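Local coordinates for protein isomerase prhC (Penicillium brasilianum, PDB 5X9J) that acts as an isomerase in the biosynthesis of paraherquonin, a highly congested hexacyclic fungal meroterpenoid, at residues E75-I86 with A165-C173. Sequence-based numbering, arbitrary orientation.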
loop_
_atom_site.group_PDB
_atom_site.type_symbol
_atom_site.label_atom_id
_atom_site.label_comp_id
_atom_site.label_asym_id
_atom_site.label_seq_id
_atom_site.Cartn_x
_atom_site.Cartn_y
_atom_site.Cartn_z
ATOM N N GLU B 75 -4.563 -22.249 -0.231
ATOM C CA GLU B 75 -3.218 -21.744 -0.489
ATOM C C GLU B 75 -2.753 -20.815 0.626
ATOM O O GLU B 75 -1.582 -20.848 1.021
ATOM C CB GLU B 75 -3.181 -21.041 -1.841
ATOM C CG GLU B 75 -3.476 -21.986 -3.001
ATOM C CD GLU B 75 -3.709 -21.253 -4.303
ATOM O OE1 GLU B 75 -3.023 -21.589 -5.292
ATOM O OE2 GLU B 75 -4.571 -20.336 -4.334
ATOM N N THR B 76 -3.662 -19.995 1.157
ATOM C CA THR B 76 -3.336 -19.148 2.300
ATOM C C THR B 76 -2.868 -19.976 3.496
ATOM O O THR B 76 -1.891 -19.618 4.166
ATOM C CB THR B 76 -4.551 -18.297 2.681
ATOM O OG1 THR B 76 -4.763 -17.309 1.668
ATOM C CG2 THR B 76 -4.325 -17.606 4.021
ATOM N N ARG B 77 -3.552 -21.084 3.783
ATOM C CA ARG B 77 -3.131 -21.930 4.893
ATOM C C ARG B 77 -1.726 -22.469 4.663
ATOM O O ARG B 77 -0.881 -22.431 5.565
ATOM C CB ARG B 77 -4.118 -23.078 5.098
ATOM C CG ARG B 77 -3.698 -24.052 6.211
ATOM C CD ARG B 77 -4.853 -24.952 6.630
ATOM N NE ARG B 77 -5.663 -25.329 5.475
ATOM C CZ ARG B 77 -6.919 -25.758 5.547
ATOM N NH1 ARG B 77 -7.515 -25.868 6.731
ATOM N NH2 ARG B 77 -7.582 -26.067 4.434
ATOM N N GLU B 78 -1.457 -22.973 3.454
ATOM C CA GLU B 78 -0.119 -23.472 3.154
ATOM C C GLU B 78 0.920 -22.367 3.285
ATOM O O GLU B 78 2.007 -22.590 3.829
ATOM C CB GLU B 78 -0.077 -24.083 1.752
ATOM C CG GLU B 78 -0.859 -25.386 1.601
ATOM C CD GLU B 78 -0.788 -25.958 0.184
ATOM O OE1 GLU B 78 -1.809 -25.920 -0.543
ATOM O OE2 GLU B 78 0.299 -26.443 -0.206
ATOM N N TYR B 79 0.600 -21.162 2.804
ATOM C CA TYR B 79 1.554 -20.065 2.919
ATOM C C TYR B 79 1.833 -19.726 4.377
ATOM O O TYR B 79 2.989 -19.503 4.761
ATOM C CB TYR B 79 1.051 -18.832 2.169
ATOM C CG TYR B 79 1.939 -17.627 2.380
ATOM C CD1 TYR B 79 3.149 -17.510 1.714
ATOM C CD2 TYR B 79 1.581 -16.620 3.270
ATOM C CE1 TYR B 79 3.973 -16.414 1.908
ATOM C CE2 TYR B 79 2.397 -15.518 3.473
ATOM C CZ TYR B 79 3.594 -15.421 2.788
ATOM O OH TYR B 79 4.413 -14.332 2.986
ATOM N N PHE B 80 0.787 -19.688 5.209
ATOM C CA PHE B 80 0.989 -19.382 6.622
ATOM C C PHE B 80 1.819 -20.456 7.321
ATOM O O PHE B 80 2.599 -20.145 8.231
ATOM C CB PHE B 80 -0.356 -19.197 7.323
ATOM C CG PHE B 80 -1.019 -17.868 7.032
ATOM C CD1 PHE B 80 -2.128 -17.457 7.753
ATOM C CD2 PHE B 80 -0.533 -17.031 6.039
ATOM C CE1 PHE B 80 -2.746 -16.230 7.486
ATOM C CE2 PHE B 80 -1.145 -15.801 5.767
ATOM C CZ PHE B 80 -2.252 -15.405 6.492
ATOM N N GLU B 81 1.678 -21.717 6.915
ATOM C CA GLU B 81 2.516 -22.766 7.480
ATOM C C GLU B 81 3.990 -22.518 7.176
ATOM O O GLU B 81 4.844 -22.670 8.058
ATOM C CB GLU B 81 2.081 -24.134 6.955
ATOM C CG GLU B 81 0.729 -24.595 7.488
ATOM C CD GLU B 81 0.663 -24.596 9.011
ATOM O OE1 GLU B 81 -0.155 -23.830 9.577
ATOM O OE2 GLU B 81 1.436 -25.358 9.643
ATOM N N GLU B 82 4.309 -22.120 5.938
ATOM C CA GLU B 82 5.697 -21.801 5.607
ATOM C C GLU B 82 6.213 -20.663 6.471
ATOM O O GLU B 82 7.363 -20.693 6.935
ATOM C CB GLU B 82 5.827 -21.441 4.130
ATOM C CG GLU B 82 5.459 -22.571 3.192
ATOM C CD GLU B 82 6.438 -23.746 3.252
ATOM O OE1 GLU B 82 7.552 -23.595 3.816
ATOM O OE2 GLU B 82 6.093 -24.824 2.721
ATOM N N TRP B 83 5.373 -19.654 6.703
ATOM C CA TRP B 83 5.751 -18.585 7.613
ATOM C C TRP B 83 6.065 -19.123 9.006
ATOM O O TRP B 83 7.052 -18.713 9.626
ATOM C CB TRP B 83 4.648 -17.538 7.709
ATOM C CG TRP B 83 5.111 -16.436 8.560
ATOM C CD1 TRP B 83 4.868 -16.259 9.897
ATOM C CD2 TRP B 83 5.986 -15.375 8.163
ATOM N NE1 TRP B 83 5.514 -15.125 10.347
ATOM C CE2 TRP B 83 6.207 -14.565 9.301
ATOM C CE3 TRP B 83 6.581 -15.013 6.946
ATOM C CZ2 TRP B 83 7.002 -13.416 9.256
ATOM C CZ3 TRP B 83 7.372 -13.878 6.903
ATOM C CH2 TRP B 83 7.577 -13.096 8.049
ATOM N N LYS B 84 5.225 -20.025 9.520
ATOM C CA LYS B 84 5.428 -20.525 10.879
ATOM C C LYS B 84 6.704 -21.363 10.999
ATOM O O LYS B 84 7.307 -21.406 12.077
ATOM C CB LYS B 84 4.214 -21.337 11.335
ATOM C CG LYS B 84 2.947 -20.517 11.536
ATOM C CD LYS B 84 1.888 -21.320 12.272
ATOM C CE LYS B 84 0.696 -20.448 12.661
ATOM N NZ LYS B 84 0.281 -20.661 14.085
ATOM N N HIS B 85 7.131 -22.027 9.921
ATOM C CA HIS B 85 8.392 -22.767 9.961
ATOM C C HIS B 85 9.590 -21.844 10.153
ATOM O O HIS B 85 10.614 -22.265 10.699
ATOM C CB HIS B 85 8.603 -23.580 8.680
ATOM C CG HIS B 85 7.727 -24.791 8.564
ATOM N ND1 HIS B 85 7.412 -25.366 7.349
ATOM C CD2 HIS B 85 7.113 -25.545 9.506
ATOM C CE1 HIS B 85 6.633 -26.415 7.547
ATOM N NE2 HIS B 85 6.439 -26.548 8.849
ATOM N N ILE B 86 9.512 -20.600 9.683
ATOM C CA ILE B 86 10.673 -19.721 9.732
ATOM C C ILE B 86 10.519 -18.582 10.720
ATOM O O ILE B 86 11.505 -17.876 10.974
ATOM C CB ILE B 86 11.037 -19.185 8.328
ATOM C CG1 ILE B 86 9.932 -18.297 7.743
ATOM C CG2 ILE B 86 11.319 -20.356 7.390
ATOM C CD1 ILE B 86 10.004 -16.842 8.154
ATOM N N ALA B 165 16.914 -21.205 4.286
ATOM C CA ALA B 165 15.571 -21.274 4.845
ATOM C C ALA B 165 14.534 -20.533 4.008
ATOM O O ALA B 165 13.459 -20.212 4.524
ATOM C CB ALA B 165 15.569 -20.726 6.275
ATOM N N ALA B 166 14.820 -20.261 2.725
ATOM C CA ALA B 166 13.945 -19.409 1.915
ATOM C C ALA B 166 13.049 -20.163 0.938
ATOM O O ALA B 166 12.073 -19.573 0.442
ATOM C CB ALA B 166 14.776 -18.397 1.112
ATOM N N LYS B 167 13.341 -21.426 0.633
ATOM C CA LYS B 167 12.667 -22.065 -0.496
ATOM C C LYS B 167 11.166 -22.203 -0.273
ATOM O O LYS B 167 10.392 -22.089 -1.229
ATOM C CB LYS B 167 13.300 -23.428 -0.788
ATOM C CG LYS B 167 14.703 -23.316 -1.367
ATOM C CD LYS B 167 15.216 -24.655 -1.892
ATOM C CE LYS B 167 16.575 -24.486 -2.560
ATOM N NZ LYS B 167 17.182 -25.798 -2.954
ATOM N N GLY B 168 10.732 -22.418 0.970
ATOM C CA GLY B 168 9.307 -22.543 1.236
ATOM C C GLY B 168 8.540 -21.263 0.950
ATOM O O GLY B 168 7.528 -21.275 0.247
ATOM N N LEU B 169 9.004 -20.142 1.504
ATOM C CA LEU B 169 8.343 -18.869 1.229
ATOM C C LEU B 169 8.517 -18.459 -0.230
ATOM O O LEU B 169 7.600 -17.891 -0.834
ATOM C CB LEU B 169 8.883 -17.779 2.155
ATOM C CG LEU B 169 8.417 -17.838 3.608
ATOM C CD1 LEU B 169 9.104 -16.753 4.420
ATOM C CD2 LEU B 169 6.896 -17.705 3.686
ATOM N N ASP B 170 9.686 -18.749 -0.809
ATOM C CA ASP B 170 9.962 -18.364 -2.190
ATOM C C ASP B 170 8.988 -19.014 -3.163
ATOM O O ASP B 170 8.584 -18.392 -4.151
ATOM C CB ASP B 170 11.393 -18.734 -2.561
ATOM C CG ASP B 170 12.105 -17.619 -3.282
ATOM O OD1 ASP B 170 11.976 -16.459 -2.831
ATOM O OD2 ASP B 170 12.780 -17.893 -4.299
ATOM N N SER B 171 8.600 -20.264 -2.903
ATOM C CA SER B 171 7.679 -20.946 -3.804
ATOM C C SER B 171 6.317 -20.263 -3.850
ATOM O O SER B 171 5.585 -20.431 -4.829
ATOM C CB SER B 171 7.539 -22.422 -3.400
ATOM O OG SER B 171 6.878 -22.553 -2.154
ATOM N N TRP B 172 5.969 -19.478 -2.828
ATOM C CA TRP B 172 4.762 -18.657 -2.842
ATOM C C TRP B 172 5.023 -17.215 -3.265
ATOM O O TRP B 172 4.190 -16.617 -3.950
ATOM C CB TRP B 172 4.096 -18.670 -1.460
ATOM C CG TRP B 172 3.561 -20.022 -1.097
ATOM C CD1 TRP B 172 4.120 -20.927 -0.238
ATOM C CD2 TRP B 172 2.377 -20.636 -1.615
ATOM N NE1 TRP B 172 3.347 -22.065 -0.182
ATOM C CE2 TRP B 172 2.273 -21.913 -1.020
ATOM C CE3 TRP B 172 1.391 -20.232 -2.525
ATOM C CZ2 TRP B 172 1.222 -22.787 -1.302
ATOM C CZ3 TRP B 172 0.345 -21.101 -2.804
ATOM C CH2 TRP B 172 0.271 -22.366 -2.194
ATOM N N CYS B 173 6.173 -16.648 -2.895
ATOM C CA CYS B 173 6.438 -15.217 -3.027
ATOM C C CYS B 173 6.995 -14.819 -4.384
ATOM O O CYS B 173 6.688 -13.726 -4.869
ATOM C CB CYS B 173 7.432 -14.760 -1.948
ATOM S SG CYS B 173 6.770 -14.830 -0.312
HETATM O O HOH W 1 4.035 -24.708 0.693
#
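Trp172 lays its indole flat over the backbone of helix 75-86, a knob among Glu75, Glu78, Tyr79 and Glu82: the CA of Tyr79 stands over the face of the five-membered ring, 4.2 Å from its centroid, a CH-pi contact. Tyr79 turns an edge to that same ring in an offset edge-to-face pair, planes 83° apart; with its CG anti to the backbone N (chi1 174°), the phenol slides past the Trp172 side chain in the opposite direction and its CD1 meets Trp172 CB at 3.5 Å. Farther along the phenol edge lies the sulfur of Cys173, 3.9 Å from Tyr79 CE1. Glu75 and Glu78 set their CB atoms against the benzo half of the indole; the Glu75 carboxylate itself turns to Arg69 and Asn72. Glu82, bent at chi2, lays its carboxylate against Gly168, OE1 3.3 Å from Gly168 CA, where a CB would clash. A water accepts from Trp172 NE1 and donates to Glu82 OE2, both at 2.9 Å. With an alanine in place of Trp172, a gap would probably open over Tyr79 CA and the water would lose its N-H donor. Leu169 is the other knob, among Tyr79, Glu82, Trp83 and Ile86; its CD1 meets Ile86 CD1 tip to tip at 3.8 Å. Helix 167-173, the last one modelled, thus docks on helix 75-86 by knobs-into-holes packing, a near-antiparallel pair (149°) beside the curved sheet of this trt14-family isomerase.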